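Long-range contacts in Agap007691-pb (Anopheles gambiae, PDB 5C98), which belongs to the serpin family and may inhibit serine proteases, although its actual function has not been established: residues F100-E105 / V128-D133; P135-V140 / I155-V160; L50-P55 / L169-G174. One frame throughout, in Å; residues are numbered along the deposited sequence.

Interaction 1 (F100-E105 / V128-D133)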
loop_
_atom_site.group_PDB
_atom_site.type_symbol
_atom_site.label_atom_id
_atom_site.label_comp_id
_atom_site.label_asym_id
_atom_site.label_seq_id
_atom_site.Cartn_x
_atom_site.Cartn_y
_atom_site.Cartn_z
ATOM N N PHE A 100 -10.339 9.146 1.469
ATOM C CA PHE A 100 -11.744 9.498 1.339
ATOM C C PHE A 100 -12.382 9.177 2.677
ATOM O O PHE A 100 -12.051 8.158 3.305
ATOM C CB PHE A 100 -12.350 8.664 0.213
ATOM C CG PHE A 100 -13.768 8.980 -0.104
ATOM C CD1 PHE A 100 -14.067 10.097 -0.855
ATOM C CD2 PHE A 100 -14.806 8.170 0.338
ATOM C CE1 PHE A 100 -15.388 10.430 -1.168
ATOM C CE2 PHE A 100 -16.125 8.485 0.020
ATOM C CZ PHE A 100 -16.424 9.623 -0.711
ATOM N N VAL A 101 -13.270 10.044 3.118
ATOM C CA VAL A 101 -13.883 9.921 4.429
ATOM C C VAL A 101 -15.389 9.943 4.262
ATOM O O VAL A 101 -15.930 10.827 3.579
ATOM C CB VAL A 101 -13.441 11.066 5.354
ATOM C CG1 VAL A 101 -14.013 10.917 6.737
ATOM C CG2 VAL A 101 -11.927 11.178 5.403
ATOM N N LEU A 102 -16.069 8.985 4.896
ATOM C CA LEU A 102 -17.516 9.038 5.049
ATOM C C LEU A 102 -17.864 9.488 6.459
ATOM O O LEU A 102 -17.278 9.027 7.434
ATOM C CB LEU A 102 -18.171 7.675 4.829
ATOM C CG LEU A 102 -18.083 7.054 3.442
ATOM C CD1 LEU A 102 -18.682 5.661 3.477
ATOM C CD2 LEU A 102 -18.825 7.936 2.452
ATOM N N VAL A 103 -18.822 10.397 6.557
ATOM C CA VAL A 103 -19.385 10.819 7.834
ATOM C C VAL A 103 -20.900 10.686 7.756
ATOM O O VAL A 103 -21.514 10.886 6.699
ATOM C CB VAL A 103 -18.998 12.267 8.224
ATOM C CG1 VAL A 103 -17.514 12.375 8.526
ATOM C CG2 VAL A 103 -19.413 13.259 7.145
ATOM N N GLU A 104 -21.506 10.339 8.889
ATOM C CA GLU A 104 -22.966 10.264 8.960
ATOM C C GLU A 104 -23.583 11.639 8.724
ATOM O O GLU A 104 -23.328 12.594 9.466
ATOM C CB GLU A 104 -23.395 9.713 10.326
ATOM C CG GLU A 104 -24.891 9.828 10.659
ATOM C CD GLU A 104 -25.817 9.280 9.581
ATOM O OE1 GLU A 104 -25.525 8.191 9.032
ATOM O OE2 GLU A 104 -26.838 9.954 9.301
ATOM N N GLU A 105 -24.443 11.724 7.711
ATOM C CA GLU A 105 -24.946 13.012 7.247
ATOM C C GLU A 105 -25.858 13.704 8.253
ATOM O O GLU A 105 -26.003 14.926 8.185
ATOM C CB GLU A 105 -25.698 12.842 5.927
ATOM C CG GLU A 105 -26.987 11.998 6.003
ATOM C CD GLU A 105 -27.594 11.732 4.632
ATOM O OE1 GLU A 105 -26.950 12.063 3.616
ATOM O OE2 GLU A 105 -28.720 11.188 4.571
ATOM N N VAL A 128 -22.971 10.933 4.140
ATOM C CA VAL A 128 -23.877 9.948 3.565
ATOM C C VAL A 128 -24.762 9.400 4.674
ATOM O O VAL A 128 -24.515 9.598 5.869
ATOM C CB VAL A 128 -23.130 8.788 2.876
ATOM C CG1 VAL A 128 -22.296 9.283 1.699
ATOM C CG2 VAL A 128 -22.294 8.010 3.889
ATOM N N ASP A 129 -25.786 8.672 4.255
ATOM C CA ASP A 129 -26.616 7.930 5.192
ATOM C C ASP A 129 -25.895 6.623 5.491
ATOM O O ASP A 129 -26.063 5.640 4.772
ATOM C CB ASP A 129 -27.980 7.684 4.566
ATOM C CG ASP A 129 -28.872 6.835 5.427
ATOM O OD1 ASP A 129 -28.496 6.565 6.598
ATOM O OD2 ASP A 129 -29.962 6.467 4.946
ATOM N N LEU A 130 -25.135 6.597 6.586
ATOM C CA LEU A 130 -24.372 5.413 6.981
ATOM C C LEU A 130 -25.256 4.303 7.558
ATOM O O LEU A 130 -24.766 3.189 7.774
ATOM C CB LEU A 130 -23.241 5.795 7.947
ATOM C CG LEU A 130 -21.889 6.175 7.311
ATOM C CD1 LEU A 130 -20.867 6.655 8.340
ATOM C CD2 LEU A 130 -21.300 4.999 6.545
ATOM N N THR A 131 -26.544 4.558 7.791
ATOM C CA THR A 131 -27.473 3.473 8.077
ATOM C C THR A 131 -27.847 2.679 6.826
ATOM O O THR A 131 -28.512 1.639 6.947
ATOM C CB THR A 131 -28.757 3.988 8.740
ATOM O OG1 THR A 131 -29.646 4.505 7.745
ATOM C CG2 THR A 131 -28.465 5.054 9.783
ATOM N N ASP A 132 -27.432 3.129 5.639
ATOM C CA ASP A 132 -27.815 2.522 4.364
ATOM C C ASP A 132 -26.554 2.156 3.588
ATOM O O ASP A 132 -25.857 3.036 3.073
ATOM C CB ASP A 132 -28.687 3.483 3.557
ATOM C CG ASP A 132 -29.362 2.805 2.375
ATOM O OD1 ASP A 132 -29.026 1.638 2.069
ATOM O OD2 ASP A 132 -30.217 3.447 1.737
ATOM N N ASP A 133 -26.258 0.859 3.505
ATOM C CA ASP A 133 -25.006 0.457 2.880
ATOM C C ASP A 133 -24.951 0.753 1.383
ATOM O O ASP A 133 -23.842 0.855 0.847
ATOM C CB ASP A 133 -24.670 -1.009 3.175
ATOM C CG ASP A 133 -25.756 -1.969 2.748
ATOM O OD1 ASP A 133 -26.729 -1.547 2.090
ATOM O OD2 ASP A 133 -25.617 -3.163 3.069
HETATM O O HOH W 1 -28.894 8.755 8.270
#
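Val128 closes strand 124-128 and bonds with both of its backbone polar atoms to strand 95-104 and the residue just past it. Val128 N donates to Val103 O (2.9 Å, 164° at the hydrogen), and Val128 O accepts Glu105 N at 2.8 Å, which gives a parallel bridge to Glu104. Both Val128 methyls meet Leu102: Val128 CG1 and CG2 are each 3.8 Å from Leu102 CD2. At Asp129 the chain leaves the sheet. Asp129 CB lies 3.6 Å from Glu105 OE2; the glutamate, extended beyond CG, lies across the Val128-Asp129 peptide. The topology is that of serpin sheet A, in which strand 124-128 forms the edge beside 95-104 and the chain then crosses into helix 133-146. Asp129 OD1 receives Thr131 OG1 (2.6 Å) and a water that also donates to Glu104 OE2. Leu130 N is held at 2.9 Å by Glu104 OE1, met on its syn side; a bend in the glutamate (chi2 51°) turns the carboxylate back to this amide, while OE2 also bonds Thr106. Leu130 CD2 reaches Leu102 CD1 at 4.1 Å. A type I turn from Asp129 to Asp132 then brings Asp132 to the N-cap of helix 133-146.

Interaction 2 (P135-V140 / I155-V160); sequences PSALAV and IGEGDV
Ile155 and Val140 meet where helix 133-146, which corresponds by its place in the chain to helix F of the serpin fold, is flanked by the return segment leading toward strand 169-177. The isoleucine can be followed outward. Ile155 CB stays 4.9 Å from Val140 CG1, too far for contact. Ile155 CG1 sits between the backbone N and the carbonyl carbon (chi1 45°), a setting that turns it to the helix, and it comes within 3.8 Å of Val140 CG1. The terminal Ile155 CD1 then lies against the valine branch point, 3.6 Å from Val140 CB, and also touches the Ala137 backbone at CA (3.8 Å). The isoleucine runs nearly perpendicular to the valine, and Phe172 of strand 169-177 borders both.

One turn back along the helix, Ala137 allows the closest backbone approach, 5.4 Å between Ala137 CA and Glu157 CA. Its methyl meets the aliphatic part of the glutamate, Ala137 CB to Glu157 CG being 3.9 Å. Val160 CG2 completes the apolar patch by resting 3.9 Å from Ser136 CB, while the serine OG is engaged by Asp132 O.

The return segment is braced internally: Gly156 N donates to Asp159 OD2 (2.9 Å, 163° at the hydrogen) on the anti side of the carboxylate, and that same OD2 forms a salt bridge with Lys286 NZ.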
loop_
_atom_site.group_PDB
_atom_site.type_symbol
_atom_site.label_atom_id
_atom_site.label_comp_id
_atom_site.label_asym_id
_atom_site.label_seq_id
_atom_site.Cartn_x
_atom_site.Cartn_y
_atom_site.Cartn_z
ATOM N N PRO A 135 -26.042 3.533 -0.676
ATOM C CA PRO A 135 -25.451 4.833 -1.030
ATOM C C PRO A 135 -24.089 5.036 -0.425
ATOM O O PRO A 135 -23.244 5.732 -1.006
ATOM C CB PRO A 135 -26.461 5.855 -0.486
ATOM C CG PRO A 135 -27.224 5.107 0.570
ATOM C CD PRO A 135 -27.314 3.694 0.049
ATOM N N SER A 136 -23.848 4.452 0.742
ATOM C CA SER A 136 -22.546 4.588 1.376
ATOM C C SER A 136 -21.450 3.963 0.517
ATOM O O SER A 136 -20.415 4.591 0.243
ATOM C CB SER A 136 -22.595 3.946 2.767
ATOM O OG SER A 136 -23.463 4.652 3.640
ATOM N N ALA A 137 -21.673 2.747 0.034
ATOM C CA ALA A 137 -20.679 2.113 -0.827
ATOM C C ALA A 137 -20.557 2.829 -2.168
ATOM O O ALA A 137 -19.447 2.960 -2.709
ATOM C CB ALA A 137 -21.002 0.631 -1.015
ATOM N N LEU A 138 -21.676 3.328 -2.704
ATOM C CA LEU A 138 -21.623 4.009 -3.990
ATOM C C LEU A 138 -20.785 5.281 -3.911
ATOM O O LEU A 138 -20.054 5.606 -4.854
ATOM C CB LEU A 138 -23.036 4.327 -4.480
ATOM C CG LEU A 138 -23.071 4.939 -5.884
ATOM C CD1 LEU A 138 -22.480 3.993 -6.905
ATOM C CD2 LEU A 138 -24.499 5.311 -6.266
ATOM N N ALA A 139 -20.865 6.010 -2.805
ATOM C CA ALA A 139 -20.055 7.215 -2.681
ATOM C C ALA A 139 -18.577 6.881 -2.771
ATOM O O ALA A 139 -17.812 7.571 -3.457
ATOM C CB ALA A 139 -20.380 7.925 -1.362
ATOM N N VAL A 140 -18.151 5.816 -2.090
ATOM C CA VAL A 140 -16.748 5.426 -2.120
ATOM C C VAL A 140 -16.357 4.960 -3.515
ATOM O O VAL A 140 -15.351 5.404 -4.089
ATOM C CB VAL A 140 -16.480 4.319 -1.083
ATOM C CG1 VAL A 140 -14.994 3.898 -1.123
ATOM C CG2 VAL A 140 -16.880 4.800 0.318
ATOM N N ILE A 155 -14.906 -1.072 -2.816
ATOM C CA ILE A 155 -15.471 -1.754 -1.653
ATOM C C ILE A 155 -16.788 -2.384 -2.073
ATOM O O ILE A 155 -17.370 -2.041 -3.104
ATOM C CB ILE A 155 -15.737 -0.875 -0.394
ATOM C CG1 ILE A 155 -16.417 0.440 -0.780
ATOM C CG2 ILE A 155 -14.460 -0.650 0.434
ATOM C CD1 ILE A 155 -17.192 1.054 0.375
ATOM N N GLY A 156 -17.238 -3.331 -1.250
ATOM C CA GLY A 156 -18.581 -3.856 -1.329
ATOM C C GLY A 156 -19.444 -3.261 -0.226
ATOM O O GLY A 156 -18.967 -2.639 0.720
ATOM N N GLU A 157 -20.752 -3.455 -0.371
ATOM C CA GLU A 157 -21.673 -2.939 0.634
ATOM C C GLU A 157 -21.371 -3.501 2.016
ATOM O O GLU A 157 -21.556 -2.806 3.026
ATOM C CB GLU A 157 -23.108 -3.248 0.224
ATOM C CG GLU A 157 -23.676 -2.247 -0.764
ATOM C CD GLU A 157 -23.445 -2.618 -2.222
ATOM O OE1 GLU A 157 -22.590 -3.491 -2.511
ATOM O OE2 GLU A 157 -24.136 -2.036 -3.087
ATOM N N GLY A 158 -20.894 -4.747 2.084
ATOM C CA GLY A 158 -20.566 -5.336 3.368
ATOM C C GLY A 158 -19.480 -4.594 4.124
ATOM O O GLY A 158 -19.426 -4.653 5.355
ATOM N N ASP A 159 -18.603 -3.880 3.409
ATOM C CA ASP A 159 -17.493 -3.208 4.070
ATOM C C ASP A 159 -17.950 -1.980 4.838
ATOM O O ASP A 159 -17.232 -1.515 5.736
ATOM C CB ASP A 159 -16.430 -2.804 3.039
ATOM C CG ASP A 159 -15.786 -3.995 2.364
ATOM O OD1 ASP A 159 -15.306 -4.891 3.085
ATOM O OD2 ASP A 159 -15.775 -4.053 1.111
ATOM N N VAL A 160 -19.106 -1.415 4.494
ATOM C CA VAL A 160 -19.614 -0.223 5.163
ATOM C C VAL A 160 -20.863 -0.506 5.975
ATOM O O VAL A 160 -21.374 0.401 6.641
ATOM C CB VAL A 160 -19.866 0.934 4.176
ATOM C CG1 VAL A 160 -18.554 1.420 3.565
ATOM C CG2 VAL A 160 -20.870 0.517 3.105
#

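Interaction 3 (L50-P55 / L169-G174)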
loop_
_atom_site.group_PDB
_atom_site.type_symbol
_atom_site.label_atom_id
_atom_site.label_comp_id
_atom_site.label_asym_id
_atom_site.label_seq_id
_atom_site.Cartn_x
_atom_site.Cartn_y
_atom_site.Cartn_z
ATOM N N LEU A 50 -4.515 8.197 8.345
ATOM C CA LEU A 50 -4.967 8.177 9.719
ATOM C C LEU A 50 -4.470 9.399 10.485
ATOM O O LEU A 50 -5.148 9.872 11.406
ATOM C CB LEU A 50 -4.530 6.849 10.343
ATOM C CG LEU A 50 -5.155 6.410 11.651
ATOM C CD1 LEU A 50 -6.675 6.512 11.616
ATOM C CD2 LEU A 50 -4.709 4.993 11.966
ATOM N N SER A 51 -3.310 9.918 10.122
ATOM C CA SER A 51 -2.728 11.074 10.792
ATOM C C SER A 51 -3.630 12.296 10.724
ATOM O O SER A 51 -3.492 13.212 11.546
ATOM C CB SER A 51 -1.392 11.438 10.132
ATOM O OG SER A 51 -0.344 10.619 10.584
ATOM N N MET A 52 -4.514 12.370 9.721
ATOM C CA MET A 52 -5.439 13.504 9.631
ATOM C C MET A 52 -6.293 13.605 10.881
ATOM O O MET A 52 -6.742 14.695 11.235
ATOM C CB MET A 52 -6.340 13.372 8.396
ATOM C CG MET A 52 -5.599 13.297 7.083
ATOM S SD MET A 52 -6.680 13.496 5.655
ATOM C CE MET A 52 -7.646 11.985 5.774
ATOM N N PHE A 53 -6.543 12.484 11.554
ATOM C CA PHE A 53 -7.354 12.520 12.764
ATOM C C PHE A 53 -6.551 12.841 14.018
ATOM O O PHE A 53 -7.144 13.074 15.071
ATOM C CB PHE A 53 -8.061 11.171 12.910
ATOM C CG PHE A 53 -9.027 10.907 11.812
ATOM C CD1 PHE A 53 -10.327 11.345 11.921
ATOM C CD2 PHE A 53 -8.619 10.301 10.626
ATOM C CE1 PHE A 53 -11.233 11.133 10.896
ATOM C CE2 PHE A 53 -9.526 10.102 9.585
ATOM C CZ PHE A 53 -10.829 10.519 9.730
ATOM N N TYR A 54 -5.220 12.857 13.945
ATOM C CA TYR A 54 -4.414 13.114 15.134
ATOM C C TYR A 54 -4.755 14.412 15.831
ATOM O O TYR A 54 -4.844 14.406 17.066
ATOM C CB TYR A 54 -2.945 13.088 14.715
ATOM C CG TYR A 54 -1.904 13.370 15.770
ATOM C CD1 TYR A 54 -1.723 12.497 16.837
ATOM C CD2 TYR A 54 -1.031 14.430 15.634
ATOM C CE1 TYR A 54 -0.745 12.706 17.757
ATOM C CE2 TYR A 54 -0.049 14.660 16.554
ATOM C CZ TYR A 54 0.100 13.789 17.612
ATOM O OH TYR A 54 1.096 13.988 18.541
ATOM N N PRO A 55 -4.976 15.528 15.135
ATOM C CA PRO A 55 -5.334 16.764 15.850
ATOM C C PRO A 55 -6.677 16.697 16.558
ATOM O O PRO A 55 -6.932 17.534 17.433
ATOM C CB PRO A 55 -5.339 17.827 14.739
ATOM C CG PRO A 55 -4.633 17.203 13.590
ATOM C CD PRO A 55 -4.851 15.754 13.687
ATOM N N LEU A 169 -18.342 7.191 11.137
ATOM C CA LEU A 169 -17.094 7.716 10.590
ATOM C C LEU A 169 -16.298 6.567 10.002
ATOM O O LEU A 169 -15.972 5.615 10.720
ATOM C CB LEU A 169 -16.271 8.356 11.701
ATOM C CG LEU A 169 -14.920 8.924 11.309
ATOM C CD1 LEU A 169 -15.076 10.170 10.426
ATOM C CD2 LEU A 169 -14.120 9.298 12.567
ATOM N N MET A 170 -15.931 6.668 8.721
ATOM C CA MET A 170 -15.141 5.634 8.071
ATOM C C MET A 170 -14.121 6.262 7.146
ATOM O O MET A 170 -14.352 7.331 6.576
ATOM C CB MET A 170 -16.010 4.713 7.228
ATOM C CG MET A 170 -17.139 4.077 8.032
ATOM S SD MET A 170 -17.913 2.695 7.169
ATOM C CE MET A 170 -16.669 1.450 7.403
ATOM N N LEU A 171 -12.975 5.591 7.026
ATOM C CA LEU A 171 -11.832 6.099 6.287
ATOM C C LEU A 171 -11.446 5.104 5.205
ATOM O O LEU A 171 -11.556 3.891 5.404
ATOM C CB LEU A 171 -10.627 6.293 7.234
ATOM C CG LEU A 171 -9.330 6.845 6.636
ATOM C CD1 LEU A 171 -9.528 8.242 6.039
ATOM C CD2 LEU A 171 -8.278 6.851 7.733
ATOM N N PHE A 172 -10.979 5.605 4.062
ATOM C CA PHE A 172 -10.564 4.804 2.923
ATOM C C PHE A 172 -9.261 5.337 2.357
ATOM O O PHE A 172 -9.042 6.547 2.339
ATOM C CB PHE A 172 -11.672 4.781 1.861
ATOM C CG PHE A 172 -12.971 4.337 2.437
ATOM C CD1 PHE A 172 -13.303 2.988 2.463
ATOM C CD2 PHE A 172 -13.835 5.236 3.020
ATOM C CE1 PHE A 172 -14.487 2.585 3.052
ATOM C CE2 PHE A 172 -14.991 4.822 3.617
ATOM C CZ PHE A 172 -15.324 3.504 3.625
ATOM N N SER A 173 -8.387 4.418 1.928
ATOM C CA SER A 173 -7.118 4.753 1.295
ATOM C C SER A 173 -7.006 3.958 0.012
ATOM O O SER A 173 -7.153 2.733 0.033
ATOM C CB SER A 173 -5.972 4.337 2.214
ATOM O OG SER A 173 -4.764 4.221 1.462
ATOM N N GLY A 174 -6.732 4.632 -1.090
ATOM C CA GLY A 174 -6.382 3.971 -2.333
ATOM C C GLY A 174 -4.972 4.338 -2.744
ATOM O O GLY A 174 -4.684 5.533 -2.853
#
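Phe53 presents its ring to two leucines of strand 169-177, one at each of its CE atoms. Phe53 CE1 lies 3.8 Å from Leu169 CD2, and Phe53 CE2 lies 3.9 Å from Leu171 CD2. The second methyl of each leucine is nearly as close, with CD1 of Leu169 4.0 Å from Phe53 CE1. Both contacts come in obliquely to the ring, and ring and leucines lie alongside each other, pointing opposite ways.

The two leucines share one conformation. CG lies anti to the backbone N in each (chi1 179° in Leu169), which carries both isobutyl groups well out from the strand toward the phenylalanine. Because they are two residues apart, they project from the same face of the strand, whereas the intervening Met170 points away.

In the serpin fold, strand 169-177 corresponds to the third strand of sheet A and helix 43-51 to helix B, which underlies the sheet. The contact therefore joins the C-terminal part of helix 43-51 and the turn that follows to this face of the sheet. Further along the same strand, Ser173 OG is hydrogen-bonded to His45 ND1 of that helix, consistent with the shutter region of serpins. Phe117 meets the Phe53 ring with its plane at about 50°, adding a further aromatic group to this core.

Leu50, modelled in two conformers, places its O in the plane of the Phe53 ring, at its edge; Leu50 O also accepts Phe53 N at 3.0 Å. The chain turns over here in a type I turn from Ser51 to Tyr54, placing Met52 and Phe53 toward the strand. Met52 bends at its last torsion (chi3 -67°), which swings Met52 CE in to meet Leu171 CD1 at 4.2 Å; the two side chains are inclined to each other.

Overall arrangement
Strands 95-104 and 169-177 are neighbours in the sheet and join interactions 1 and 3, whose centres are about 14 Å apart; Phe100 O and Phe172 N, 2.9 Å apart, probably form one of the hydrogen bonds between them. Interaction 2 lies on the other side of strand 169-177 from interaction 3, with centres about 17 Å apart: Val140 CG2 is 3.8 Å from Phe172 CE2, while Leu169 and Leu171 face residues 50-55. Interactions 1 and 2 follow in series, about 9 Å between centres, and touch through Ser136. Both are nested in the long loop that interaction 3 closes. Residues 335-343, not modelled, fall where serpins carry the reactive-centre loop; the three contacts involve other parts of the chain.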